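Local coordinates for protein pectate lyase (Paenibacillus sp. 0602, PDB 5GT5) that cleaves polygalacturonate and partly methylated pectin by endo-acting eliminative depolymerisation, as a secreted lyase of polysaccharide lyase family 1 that probably depends on calcium, at residues 206-211 against 235-240; 222-227 against 317-322; 251-256 against 279-284; 349-354 against 359-364. The protein carries 1 engineered substitution. All blocks are in the same frame, centred on the assembly; numbering follows the deposited sequence.

Contact 1: 206-211 against 235-240; sequences RQINEM and DIIAIS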
loop_
_atom_site.group_PDB
_atom_site.type_symbol
_atom_site.label_atom_id
_atom_site.label_comp_id
_atom_site.label_asym_id
_atom_site.label_seq_id
_atom_site.Cartn_x
_atom_site.Cartn_y
_atom_site.Cartn_z
ATOM N N ARG A 206 -37.728 1.598 -20.659
ATOM C CA ARG A 206 -38.113 2.996 -20.532
ATOM C C ARG A 206 -37.334 3.892 -21.478
ATOM O O ARG A 206 -37.897 4.784 -22.108
ATOM C CB ARG A 206 -37.979 3.497 -19.104
ATOM C CG ARG A 206 -39.195 3.155 -18.259
ATOM C CD ARG A 206 -38.982 3.502 -16.787
ATOM N NE ARG A 206 -38.348 2.379 -16.133
ATOM C CZ ARG A 206 -37.766 2.433 -14.936
ATOM N NH1 ARG A 206 -37.745 3.580 -14.255
ATOM N NH2 ARG A 206 -37.197 1.336 -14.428
ATOM N N GLN A 207 -36.036 3.625 -21.640
ATOM C CA GLN A 207 -35.268 4.406 -22.601
ATOM C C GLN A 207 -35.779 4.188 -24.034
ATOM O O GLN A 207 -35.935 5.137 -24.805
ATOM C CB GLN A 207 -33.786 3.987 -22.511
ATOM C CG GLN A 207 -32.867 4.541 -23.624
ATOM C CD GLN A 207 -32.647 6.017 -23.460
ATOM O OE1 GLN A 207 -31.656 6.432 -22.861
ATOM N NE2 GLN A 207 -33.592 6.832 -23.952
ATOM N N ILE A 208 -35.999 2.933 -24.404
ATOM C CA ILE A 208 -36.422 2.641 -25.775
ATOM C C ILE A 208 -37.835 3.195 -26.050
ATOM O O ILE A 208 -38.079 3.755 -27.122
ATOM C CB ILE A 208 -36.305 1.152 -26.114
ATOM C CG1 ILE A 208 -34.911 0.824 -26.676
ATOM C CG2 ILE A 208 -37.243 0.776 -27.251
ATOM C CD1 ILE A 208 -33.752 1.098 -25.742
ATOM N N ASN A 209 -38.734 3.096 -25.074
ATOM C CA ASN A 209 -40.092 3.634 -25.274
ATOM C C ASN A 209 -40.093 5.118 -25.591
ATOM O O ASN A 209 -40.856 5.586 -26.468
ATOM C CB ASN A 209 -40.965 3.361 -24.047
ATOM C CG ASN A 209 -41.418 1.939 -23.954
ATOM O OD1 ASN A 209 -41.284 1.150 -24.897
ATOM N ND2 ASN A 209 -41.971 1.586 -22.787
ATOM N N GLU A 210 -39.236 5.873 -24.913
ATOM C CA GLU A 210 -39.128 7.307 -25.176
ATOM C C GLU A 210 -38.752 7.549 -26.635
ATOM O O GLU A 210 -39.329 8.418 -27.309
ATOM C CB GLU A 210 -38.114 7.951 -24.218
ATOM C CG GLU A 210 -37.876 9.462 -24.401
ATOM C CD GLU A 210 -39.084 10.311 -24.038
ATOM O OE1 GLU A 210 -39.864 9.911 -23.130
ATOM O OE2 GLU A 210 -39.256 11.381 -24.672
ATOM N N MET A 211 -37.798 6.779 -27.141
ATOM C CA MET A 211 -37.335 6.995 -28.508
ATOM C C MET A 211 -38.352 6.521 -29.525
ATOM O O MET A 211 -38.486 7.137 -30.584
ATOM C CB MET A 211 -35.972 6.316 -28.712
ATOM C CG MET A 211 -34.909 6.907 -27.767
ATOM S SD MET A 211 -33.246 6.350 -28.131
ATOM C CE MET A 211 -33.378 4.625 -27.733
ATOM N N ASP A 235 -36.502 -6.102 -30.339
ATOM C CA ASP A 235 -35.147 -6.528 -30.688
ATOM C C ASP A 235 -34.146 -5.593 -30.067
ATOM O O ASP A 235 -33.134 -6.036 -29.508
ATOM C CB ASP A 235 -34.932 -6.488 -32.199
ATOM C CG ASP A 235 -35.618 -7.616 -32.946
ATOM O OD1 ASP A 235 -35.941 -8.687 -32.381
ATOM O OD2 ASP A 235 -35.814 -7.406 -34.165
ATOM N N ILE A 236 -34.397 -4.292 -30.185
ATOM C CA ILE A 236 -33.428 -3.310 -29.666
ATOM C C ILE A 236 -33.347 -3.354 -28.138
ATOM O O ILE A 236 -32.259 -3.291 -27.571
ATOM C CB ILE A 236 -33.695 -1.915 -30.241
ATOM C CG1 ILE A 236 -33.522 -1.954 -31.781
ATOM C CG2 ILE A 236 -32.844 -0.821 -29.551
ATOM C CD1 ILE A 236 -33.978 -0.663 -32.442
ATOM N N ILE A 237 -34.472 -3.538 -27.465
ATOM C CA ILE A 237 -34.419 -3.722 -26.024
ATOM C C ILE A 237 -33.601 -4.978 -25.661
ATOM O O ILE A 237 -32.748 -4.929 -24.759
ATOM C CB ILE A 237 -35.849 -3.831 -25.486
ATOM C CG1 ILE A 237 -36.517 -2.460 -25.536
ATOM C CG2 ILE A 237 -35.876 -4.402 -24.073
ATOM C CD1 ILE A 237 -38.035 -2.561 -25.386
ATOM N N ALA A 238 -33.808 -6.086 -26.363
ATOM C CA ALA A 238 -33.072 -7.314 -26.044
ATOM C C ALA A 238 -31.574 -7.177 -26.285
ATOM O O ALA A 238 -30.770 -7.640 -25.470
ATOM C CB ALA A 238 -33.619 -8.494 -26.880
ATOM N N ILE A 239 -31.201 -6.547 -27.401
ATOM C CA ILE A 239 -29.789 -6.399 -27.748
ATOM C C ILE A 239 -29.107 -5.390 -26.796
ATOM O O ILE A 239 -27.932 -5.538 -26.425
ATOM C CB ILE A 239 -29.610 -6.018 -29.246
ATOM C CG1 ILE A 239 -30.120 -7.163 -30.145
ATOM C CG2 ILE A 239 -28.160 -5.601 -29.533
ATOM C CD1 ILE A 239 -30.560 -6.712 -31.512
ATOM N N SER A 240 -29.849 -4.381 -26.368
ATOM C CA SER A 240 -29.326 -3.370 -25.438
ATOM C C SER A 240 -29.318 -3.863 -24.011
ATOM O O SER A 240 -28.772 -3.178 -23.162
ATOM C CB SER A 240 -30.170 -2.094 -25.479
ATOM O OG SER A 240 -30.192 -1.519 -26.765
#
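Ile236 meets helix 203-212 through one branch: its CG2 lies 3.9 Å from CG1 of Ile208, the two side chains crossing at a slant. The carbonyl of the same residue serves its own helix, where Ile236 O takes Ser240 OG at 2.8 Å as well as the backbone N of Ser240, the two donors reaching it from opposite faces of the carbonyl plane. Ile237 supplies the closer approach. Its CG1, set beside its own backbone N by chi1 of -72°, sits 3.7 Å from both CB and CG2 of Ile208, and its CD1 extends the line to 3.9 Å from Ile208 CG2. Ile208 thus turns CB and CG2 to Ile237, while its CG1 lies against both Ile237 and Ile236. The backbones are close here, with 6.7 Å between the CA atoms of Ile208 and Ile237. An alanine in place of Ile208 would remove both arms and would probably leave a gap between the helices, with Ile236 CG2 and Ile237 CD1 losing their partners. Tyr221 of helix 219-225 also touches Ile208 and Ile236. No hydrogen bond joins the two segments, and the contact between them rests on apolar packing of three branched aliphatic side chains.

Contact 2: 222-227 against 317-322; sequences NYLRSS and YKFGIT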
loop_
_atom_site.group_PDB
_atom_site.type_symbol
_atom_site.label_atom_id
_atom_site.label_comp_id
_atom_site.label_asym_id
_atom_site.label_seq_id
_atom_site.Cartn_x
_atom_site.Cartn_y
_atom_site.Cartn_z
ATOM N N ASN A 222 -33.606 5.520 -34.934
ATOM C CA ASN A 222 -34.488 5.596 -36.103
ATOM C C ASN A 222 -33.972 4.740 -37.262
ATOM O O ASN A 222 -34.714 3.965 -37.871
ATOM C CB ASN A 222 -34.667 7.064 -36.515
ATOM C CG ASN A 222 -35.765 7.268 -37.542
ATOM O OD1 ASN A 222 -36.871 6.739 -37.416
ATOM N ND2 ASN A 222 -35.453 8.033 -38.581
ATOM N N TYR A 223 -32.674 4.808 -37.525
ATOM C CA TYR A 223 -32.083 3.999 -38.571
ATOM C C TYR A 223 -32.227 2.497 -38.291
ATOM O O TYR A 223 -32.559 1.713 -39.174
ATOM C CB TYR A 223 -30.616 4.372 -38.729
ATOM C CG TYR A 223 -29.936 3.607 -39.816
ATOM C CD1 TYR A 223 -30.205 3.872 -41.151
ATOM C CD2 TYR A 223 -29.035 2.582 -39.517
ATOM C CE1 TYR A 223 -29.570 3.150 -42.157
ATOM C CE2 TYR A 223 -28.396 1.851 -40.519
ATOM C CZ TYR A 223 -28.694 2.120 -41.828
ATOM O OH TYR A 223 -28.062 1.380 -42.818
ATOM N N LEU A 224 -31.946 2.090 -37.055
ATOM C CA LEU A 224 -32.068 0.686 -36.685
ATOM C C LEU A 224 -33.488 0.154 -36.872
ATOM O O LEU A 224 -33.671 -1.006 -37.259
ATOM C CB LEU A 224 -31.626 0.476 -35.245
ATOM C CG LEU A 224 -30.171 0.819 -34.945
ATOM C CD1 LEU A 224 -29.973 0.754 -33.423
ATOM C CD2 LEU A 224 -29.232 -0.159 -35.695
ATOM N N ARG A 225 -34.488 0.980 -36.557
ATOM C CA ARG A 225 -35.904 0.608 -36.730
ATOM C C ARG A 225 -36.381 0.688 -38.175
ATOM O O ARG A 225 -37.423 0.129 -38.516
ATOM C CB ARG A 225 -36.779 1.540 -35.888
ATOM C CG ARG A 225 -36.605 1.384 -34.373
ATOM C CD ARG A 225 -37.328 0.161 -33.810
ATOM N NE ARG A 225 -38.788 0.404 -33.863
ATOM C CZ ARG A 225 -39.604 -0.179 -34.750
ATOM N NH1 ARG A 225 -39.159 -1.094 -35.617
ATOM N NH2 ARG A 225 -40.899 0.141 -34.753
ATOM N N SER A 226 -35.624 1.402 -39.005
ATOM C CA SER A 226 -36.033 1.669 -40.384
ATOM C C SER A 226 -35.881 0.449 -41.273
ATOM O O SER A 226 -35.300 -0.569 -40.901
ATOM C CB SER A 226 -35.190 2.801 -40.985
ATOM O OG SER A 226 -33.938 2.313 -41.453
ATOM N N SER A 227 -36.447 0.546 -42.478
ATOM C CA SER A 227 -36.342 -0.532 -43.439
ATOM C C SER A 227 -34.923 -0.811 -43.920
ATOM O O SER A 227 -34.700 -1.814 -44.587
ATOM C CB SER A 227 -37.229 -0.213 -44.656
ATOM O OG SER A 227 -36.750 0.934 -45.334
ATOM N N TYR A 317 -22.503 2.811 -37.597
ATOM C CA TYR A 317 -23.029 2.566 -36.248
ATOM C C TYR A 317 -22.436 1.300 -35.654
ATOM O O TYR A 317 -22.163 0.330 -36.366
ATOM C CB TYR A 317 -24.537 2.432 -36.284
ATOM C CG TYR A 317 -25.252 3.694 -36.670
ATOM C CD1 TYR A 317 -25.065 4.871 -35.944
ATOM C CD2 TYR A 317 -26.147 3.723 -37.750
ATOM C CE1 TYR A 317 -25.727 6.049 -36.290
ATOM C CE2 TYR A 317 -26.810 4.895 -38.102
ATOM C CZ TYR A 317 -26.614 6.050 -37.364
ATOM O OH TYR A 317 -27.268 7.222 -37.677
ATOM N N LYS A 318 -22.225 1.312 -34.343
ATOM C CA LYS A 318 -21.889 0.120 -33.587
ATOM C C LYS A 318 -23.130 -0.303 -32.814
ATOM O O LYS A 318 -23.587 0.410 -31.921
ATOM C CB LYS A 318 -20.744 0.407 -32.614
ATOM C CG LYS A 318 -20.383 -0.732 -31.697
ATOM C CD LYS A 318 -19.224 -0.307 -30.782
ATOM C CE LYS A 318 -19.159 -1.116 -29.475
ATOM N NZ LYS A 318 -19.843 -0.374 -28.326
ATOM N N PHE A 319 -23.679 -1.453 -33.161
ATOM C CA PHE A 319 -24.843 -2.012 -32.475
ATOM C C PHE A 319 -24.871 -3.504 -32.632
ATOM O O PHE A 319 -25.162 -4.025 -33.719
ATOM C CB PHE A 319 -26.146 -1.411 -32.989
ATOM C CG PHE A 319 -27.329 -1.777 -32.141
ATOM C CD1 PHE A 319 -27.491 -1.209 -30.881
ATOM C CD2 PHE A 319 -28.244 -2.732 -32.563
ATOM C CE1 PHE A 319 -28.568 -1.570 -30.072
ATOM C CE2 PHE A 319 -29.291 -3.109 -31.755
ATOM C CZ PHE A 319 -29.460 -2.508 -30.505
ATOM N N GLY A 320 -24.612 -4.215 -31.546
ATOM C CA GLY A 320 -24.510 -5.657 -31.594
ATOM C C GLY A 320 -24.025 -6.243 -30.282
ATOM O O GLY A 320 -24.083 -5.573 -29.239
ATOM N N ILE A 321 -23.565 -7.485 -30.339
ATOM C CA ILE A 321 -23.164 -8.239 -29.150
ATOM C C ILE A 321 -21.691 -8.600 -29.237
ATOM O O ILE A 321 -21.295 -9.425 -30.050
ATOM C CB ILE A 321 -24.011 -9.503 -29.022
ATOM C CG1 ILE A 321 -25.498 -9.152 -28.935
ATOM C CG2 ILE A 321 -23.588 -10.354 -27.825
ATOM C CD1 ILE A 321 -25.882 -8.396 -27.682
ATOM N N THR A 322 -20.864 -7.969 -28.402
ATOM C CA THR A 322 -19.479 -8.410 -28.244
ATOM C C THR A 322 -19.542 -9.615 -27.338
ATOM O O THR A 322 -20.429 -9.702 -26.475
ATOM C CB THR A 322 -18.650 -7.277 -27.650
ATOM O OG1 THR A 322 -18.630 -6.226 -28.631
ATOM C CG2 THR A 322 -17.205 -7.701 -27.332
#
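The Phe319 ring carries CD1 of Leu224 on one face, 3.9 Å from the ring centroid and only 12° off the normal, a CH-pi contact over the middle of the ring. At the edge of the Tyr317 ring, near its plane, stands CD2 of Tyr223, 3.5 Å from Tyr317 CE2. Seen from Tyr223, that same CE2 comes in obliquely; with the ring planes at 42° and the centroids 5.5 Å apart, the pair is neither stacked nor T-shaped. Chi1 of -179° swings the Tyr223 ring away from its own backbone N, while Leu224 leaves its CG beside the backbone N; the two consecutive side chains meet different rings, Tyr223 that of Tyr317 and Leu224 that of Phe319. The contact joins the last turn of helix 219-225 to the irregular chain between helix 306-314 and strand 324-329, in the helical region beside the parallel beta-helix of this family. Ile312 of helix 306-314 touches Leu224, Tyr317 and Phe319, and Tyr223 OH is hydrogen-bonded to Ala311 O. Where the helix ends, Tyr223 O accepts two bonds from Ser226, at 2.7 Å from OG and 3.1 Å from N.

Contact 3: 251-256 against 279-284; sequences ATSDES and RLRGGN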
loop_
_atom_site.group_PDB
_atom_site.type_symbol
_atom_site.label_atom_id
_atom_site.label_comp_id
_atom_site.label_asym_id
_atom_site.label_seq_id
_atom_site.Cartn_x
_atom_site.Cartn_y
_atom_site.Cartn_z
ATOM N N ALA A 251 -6.038 1.972 -18.103
ATOM C CA ALA A 251 -6.826 2.643 -19.140
ATOM C C ALA A 251 -6.041 3.242 -20.287
ATOM O O ALA A 251 -6.621 3.598 -21.295
ATOM C CB ALA A 251 -7.706 3.706 -18.523
ATOM N N THR A 252 -4.729 3.388 -20.126
ATOM C CA THR A 252 -3.917 4.042 -21.151
ATOM C C THR A 252 -2.845 3.094 -21.664
ATOM O O THR A 252 -2.117 2.494 -20.881
ATOM C CB THR A 252 -3.247 5.284 -20.583
ATOM O OG1 THR A 252 -4.243 6.134 -19.982
ATOM C CG2 THR A 252 -2.497 6.067 -21.693
ATOM N N SER A 253 -2.711 2.981 -22.986
ATOM C CA SER A 253 -1.777 2.034 -23.556
ATOM C C SER A 253 -0.318 2.357 -23.163
ATOM O O SER A 253 0.141 3.521 -23.239
ATOM C CB SER A 253 -1.947 2.030 -25.072
ATOM O OG SER A 253 -1.221 0.980 -25.644
ATOM N N ASP A 254 0.386 1.310 -22.722
ATOM C CA ASP A 254 1.837 1.304 -22.470
ATOM C C ASP A 254 2.300 2.303 -21.408
ATOM O O ASP A 254 3.465 2.704 -21.375
ATOM C CB ASP A 254 2.619 1.554 -23.779
ATOM C CG ASP A 254 2.530 0.405 -24.787
ATOM O OD1 ASP A 254 2.442 -0.796 -24.408
ATOM O OD2 ASP A 254 2.614 0.716 -26.007
ATOM N N GLU A 255 1.445 2.613 -20.454
ATOM C CA GLU A 255 1.877 3.434 -19.335
ATOM C C GLU A 255 2.610 2.594 -18.331
ATOM O O GLU A 255 2.143 1.521 -17.960
ATOM C CB GLU A 255 0.650 4.000 -18.642
ATOM C CG GLU A 255 0.074 5.231 -19.275
ATOM C CD GLU A 255 1.036 6.413 -19.193
ATOM O OE1 GLU A 255 1.730 6.570 -18.152
ATOM O OE2 GLU A 255 1.085 7.185 -20.175
ATOM N N SER A 256 3.746 3.080 -17.855
ATOM C CA SER A 256 4.542 2.285 -16.928
ATOM C C SER A 256 3.826 1.965 -15.617
ATOM O O SER A 256 4.072 0.904 -15.005
ATOM C CB SER A 256 5.908 2.970 -16.689
ATOM O OG SER A 256 5.745 4.177 -15.954
ATOM N N ARG A 279 -10.439 -6.687 -18.456
ATOM C CA ARG A 279 -9.460 -6.312 -19.482
ATOM C C ARG A 279 -8.265 -5.681 -18.780
ATOM O O ARG A 279 -8.379 -4.615 -18.163
ATOM C CB ARG A 279 -10.037 -5.305 -20.474
ATOM C CG ARG A 279 -9.091 -5.053 -21.665
ATOM C CD ARG A 279 -9.263 -3.629 -22.198
ATOM N NE ARG A 279 -8.640 -3.519 -23.511
ATOM C CZ ARG A 279 -7.332 -3.417 -23.712
ATOM N NH1 ARG A 279 -6.468 -3.374 -22.690
ATOM N NH2 ARG A 279 -6.904 -3.354 -24.975
ATOM N N LEU A 280 -7.113 -6.333 -18.884
ATOM C CA LEU A 280 -5.904 -5.876 -18.198
ATOM C C LEU A 280 -4.839 -5.360 -19.152
ATOM O O LEU A 280 -4.614 -5.949 -20.203
ATOM C CB LEU A 280 -5.304 -7.051 -17.433
ATOM C CG LEU A 280 -3.999 -6.744 -16.678
ATOM C CD1 LEU A 280 -4.213 -5.736 -15.530
ATOM C CD2 LEU A 280 -3.466 -8.064 -16.114
ATOM N N ARG A 281 -4.150 -4.284 -18.758
ATOM C CA ARG A 281 -2.873 -3.877 -19.358
ATOM C C ARG A 281 -1.782 -4.004 -18.304
ATOM O O ARG A 281 -1.942 -3.528 -17.175
ATOM C CB ARG A 281 -2.907 -2.404 -19.776
ATOM C CG ARG A 281 -3.742 -2.103 -20.975
ATOM C CD ARG A 281 -3.647 -0.610 -21.317
ATOM N NE ARG A 281 -4.149 -0.378 -22.653
ATOM C CZ ARG A 281 -5.379 -0.008 -22.975
ATOM N NH1 ARG A 281 -6.307 0.214 -22.042
ATOM N NH2 ARG A 281 -5.696 0.151 -24.253
ATOM N N GLY A 282 -0.656 -4.638 -18.662
ATOM C CA GLY A 282 0.583 -4.502 -17.884
ATOM C C GLY A 282 0.752 -5.192 -16.541
ATOM O O GLY A 282 1.836 -5.664 -16.216
ATOM N N GLY A 283 -0.292 -5.204 -15.723
ATOM C CA GLY A 283 -0.170 -5.681 -14.349
ATOM C C GLY A 283 -0.485 -7.146 -14.138
ATOM O O GLY A 283 -0.081 -7.985 -14.938
ATOM N N ASN A 284 -1.183 -7.439 -13.037
ATOM C CA ASN A 284 -1.540 -8.789 -12.635
ATOM C C ASN A 284 -2.991 -8.869 -12.253
ATOM O O ASN A 284 -3.473 -8.077 -11.447
ATOM C CB ASN A 284 -0.718 -9.240 -11.421
ATOM C CG ASN A 284 0.737 -9.393 -11.726
ATOM O OD1 ASN A 284 1.138 -10.255 -12.499
ATOM N ND2 ASN A 284 1.563 -8.562 -11.083
#
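Arg281 lays its side chain along the backbone of 251-253. Its CD is 3.5 Å from Thr252 O and its NE 3.5 Å from Ser253 CA, while NH1 comes to 3.5 Å from Ala251 O at an angle too poor for a hydrogen bond. With chi2 at -178° and chi3 at 165° the chain runs extended from CG to NE, which carries the guanidinium across the peptide between Thr252 and Ser253. Ser253 N lies 3.6 Å above one face of that group, toward its rim; on the opposite face Arg279 NH1 sits over the centre, 3.5 Å from the plane. The polar end is held by Glu330, which forms a salt bridge with Arg281 NE and also accepts from Ser253 OG, the serine hydroxyl being turned anti to its own backbone nitrogen. This shared carboxylate probably offsets the closeness of the two arginines. A leucine in place of Arg281 would probably leave Glu330 without its charged mate and Gly250 O without the hydrogen bond from NH1. Thr252 to Glu255 form a type II beta turn. The arrangement fixes a surface loop following strand 248-249 against neighbouring strand 279-281 in a parallel beta-helix, the side chain of Arg281 lying about 7 Å from that of Arg276, the probable active-site arginine.

Contact 4: 349-354 against 359-364; sequences RNNQTD and TYTGKI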
loop_
_atom_site.group_PDB
_atom_site.type_symbol
_atom_site.label_atom_id
_atom_site.label_comp_id
_atom_site.label_asym_id
_atom_site.label_seq_id
_atom_site.Cartn_x
_atom_site.Cartn_y
_atom_site.Cartn_z
ATOM N N ARG A 349 -8.584 -13.855 -24.469
ATOM C CA ARG A 349 -7.940 -13.033 -25.500
ATOM C C ARG A 349 -6.644 -12.461 -24.984
ATOM O O ARG A 349 -6.507 -12.146 -23.792
ATOM C CB ARG A 349 -8.867 -11.901 -25.965
ATOM C CG ARG A 349 -10.096 -12.402 -26.689
ATOM C CD ARG A 349 -10.959 -11.250 -27.165
ATOM N NE ARG A 349 -10.378 -10.648 -28.341
ATOM C CZ ARG A 349 -10.575 -11.096 -29.583
ATOM N NH1 ARG A 349 -11.378 -12.131 -29.809
ATOM N NH2 ARG A 349 -9.978 -10.499 -30.604
ATOM N N ASN A 350 -5.696 -12.304 -25.900
ATOM C CA ASN A 350 -4.346 -11.892 -25.547
ATOM C C ASN A 350 -3.807 -10.672 -26.290
ATOM O O ASN A 350 -2.665 -10.314 -26.087
ATOM C CB ASN A 350 -3.362 -13.085 -25.642
ATOM C CG ASN A 350 -3.077 -13.513 -27.084
ATOM O OD1 ASN A 350 -3.703 -13.031 -28.034
ATOM N ND2 ASN A 350 -2.127 -14.421 -27.241
ATOM N N ASN A 351 -4.607 -10.044 -27.146
ATOM C CA ASN A 351 -4.117 -8.884 -27.886
ATOM C C ASN A 351 -5.272 -8.245 -28.619
ATOM O O ASN A 351 -5.876 -8.873 -29.482
ATOM C CB ASN A 351 -3.025 -9.317 -28.897
ATOM C CG ASN A 351 -2.353 -8.131 -29.575
ATOM O OD1 ASN A 351 -3.027 -7.176 -29.972
ATOM N ND2 ASN A 351 -1.039 -8.173 -29.691
ATOM N N GLN A 352 -5.589 -7.008 -28.247
ATOM C CA GLN A 352 -6.695 -6.273 -28.829
ATOM C C GLN A 352 -6.262 -5.197 -29.822
ATOM O O GLN A 352 -7.052 -4.789 -30.656
ATOM C CB GLN A 352 -7.446 -5.534 -27.726
ATOM C CG GLN A 352 -8.046 -6.435 -26.660
ATOM C CD GLN A 352 -9.102 -7.325 -27.220
ATOM O OE1 GLN A 352 -8.799 -8.427 -27.674
ATOM N NE2 GLN A 352 -10.365 -6.870 -27.194
ATOM N N THR A 353 -5.019 -4.750 -29.746
ATOM C CA THR A 353 -4.633 -3.537 -30.465
ATOM C C THR A 353 -3.956 -3.849 -31.807
ATOM O O THR A 353 -4.200 -3.170 -32.796
ATOM C CB THR A 353 -3.734 -2.638 -29.576
ATOM O OG1 THR A 353 -4.474 -2.226 -28.414
ATOM C CG2 THR A 353 -3.283 -1.383 -30.332
ATOM N N ASP A 354 -3.127 -4.875 -31.844
ATOM C CA ASP A 354 -2.451 -5.257 -33.083
ATOM C C ASP A 354 -1.808 -6.618 -32.882
ATOM O O ASP A 354 -0.717 -6.693 -32.324
ATOM C CB ASP A 354 -1.353 -4.250 -33.435
ATOM C CG ASP A 354 -0.602 -4.635 -34.726
ATOM O OD1 ASP A 354 -0.908 -5.705 -35.311
ATOM O OD2 ASP A 354 0.290 -3.862 -35.141
ATOM N N THR A 359 4.371 -6.473 -28.467
ATOM C CA THR A 359 4.322 -5.494 -27.382
ATOM C C THR A 359 2.904 -5.353 -26.855
ATOM O O THR A 359 2.702 -5.054 -25.663
ATOM C CB THR A 359 4.836 -4.123 -27.858
ATOM O OG1 THR A 359 6.152 -4.296 -28.418
ATOM C CG2 THR A 359 4.926 -3.124 -26.729
ATOM N N TYR A 360 1.924 -5.588 -27.718
ATOM C CA TYR A 360 0.512 -5.466 -27.338
ATOM C C TYR A 360 -0.096 -6.768 -26.785
ATOM O O TYR A 360 -1.229 -6.782 -26.310
ATOM C CB TYR A 360 -0.309 -4.891 -28.492
ATOM C CG TYR A 360 -0.036 -3.418 -28.717
ATOM C CD1 TYR A 360 -0.542 -2.452 -27.851
ATOM C CD2 TYR A 360 0.801 -3.000 -29.752
ATOM C CE1 TYR A 360 -0.259 -1.111 -28.046
ATOM C CE2 TYR A 360 1.087 -1.665 -29.948
ATOM C CZ TYR A 360 0.548 -0.725 -29.093
ATOM O OH TYR A 360 0.819 0.621 -29.268
ATOM N N THR A 361 0.659 -7.859 -26.832
ATOM C CA THR A 361 0.174 -9.145 -26.334
ATOM C C THR A 361 0.368 -9.284 -24.833
ATOM O O THR A 361 1.400 -8.922 -24.281
ATOM C CB THR A 361 0.927 -10.289 -27.030
ATOM O OG1 THR A 361 0.711 -10.171 -28.435
ATOM C CG2 THR A 361 0.423 -11.674 -26.549
ATOM N N GLY A 362 -0.665 -9.773 -24.146
ATOM C CA GLY A 362 -0.535 -10.108 -22.750
ATOM C C GLY A 362 -0.431 -11.611 -22.541
ATOM O O GLY A 362 -0.671 -12.409 -23.483
ATOM N N LYS A 363 -0.048 -11.994 -21.324
ATOM C CA LYS A 363 0.014 -13.397 -20.907
ATOM C C LYS A 363 -1.284 -13.769 -20.236
ATOM O O LYS A 363 -1.798 -13.030 -19.403
ATOM C CB LYS A 363 1.160 -13.619 -19.931
ATOM C CG LYS A 363 2.549 -13.272 -20.494
ATOM C CD LYS A 363 3.658 -13.265 -19.456
ATOM C CE LYS A 363 3.584 -12.038 -18.548
ATOM N NZ LYS A 363 4.708 -12.048 -17.583
ATOM N N ILE A 364 -1.817 -14.937 -20.564
ATOM C CA ILE A 364 -3.116 -15.362 -20.017
ATOM C C ILE A 364 -3.190 -16.885 -19.985
ATOM O O ILE A 364 -2.777 -17.566 -20.932
ATOM C CB ILE A 364 -4.301 -14.746 -20.801
ATOM C CG1 ILE A 364 -5.642 -15.095 -20.162
ATOM C CG2 ILE A 364 -4.257 -15.128 -22.301
ATOM C CD1 ILE A 364 -6.793 -14.146 -20.571
HETATM O O HOH W 1 -0.482 -14.807 -24.773
HETATM O O HOH W 2 -3.556 -5.318 -27.079
#
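Asn351 ND2 donates to Thr361 OG1 across the contact over 2.9 Å, nearly straight at 165° and with the hydroxyl oxygen close to the amide plane. The same nitrogen makes a weak bond back to Asp354 O, and a further weak one to Asn357 O. At the other end of the amide, Asn351 OD1 accepts from Asp354 N at 3.0 Å and more weakly from Thr353 N, so both ends of the group are gripped and its rotation is fixed. Chi1 of -173° turns this amide away from its own backbone N and toward the peptide between Tyr360 and Thr361. Beside it the main chains join directly: Gly362 N donates to Asn350 O over 2.8 Å, and CA of Thr361 adds a CA-H...O contact to that oxygen. Asn350 lies alongside Thr361, both side chains pointing the same way; its ND2 is bonded to Ala394 O and to water 1, which passes the link on to Gly362 O. Water 2 accepts from Gln352 N and donates to Tyr360 O.

Apolar contacts border this polar network. Thr353 CG2 rests over one face of the Tyr360 ring, 3.9 Å from its centroid, in a CH-pi contact, and Ile364 CG2 reaches 4.0 Å from Asn350 CB. Within 349-354, Arg349 NE meets Gln352 OE1 on a lone pair, in the carbonyl plane, at 2.8 Å. The acceptance of Asp354 N by Asn351 OD1 is an Asx motif within the loop that links strands 346-349 and 363-367 of the parallel beta-helix; the bonds from Gly362 N and Asn351 ND2 draw the two ends of that loop together.

Overall arrangement
After the early strands and helices, the chain reaches helix 203-212, then helix 219-225 and helix 233-241, where contact 1 closes a loop of 23 residues. Contact 2 opens inside that loop, at 222-227, and closes only at 317-322, so the two cross; they also touch, Ile239 CG2 and Phe319 CZ being 3.5 Å apart. Contact 3 opens and closes within the long excursion of contact 2. Contact 4 follows in series, spanning only four intervening residues. Contacts 1 and 2 bind the helical region, whereas contacts 3 and 4, with centres 11 Å apart, fasten loops of the beta-helix and meet where Ser253 OG lies 3.3 Å from Tyr360 CE1.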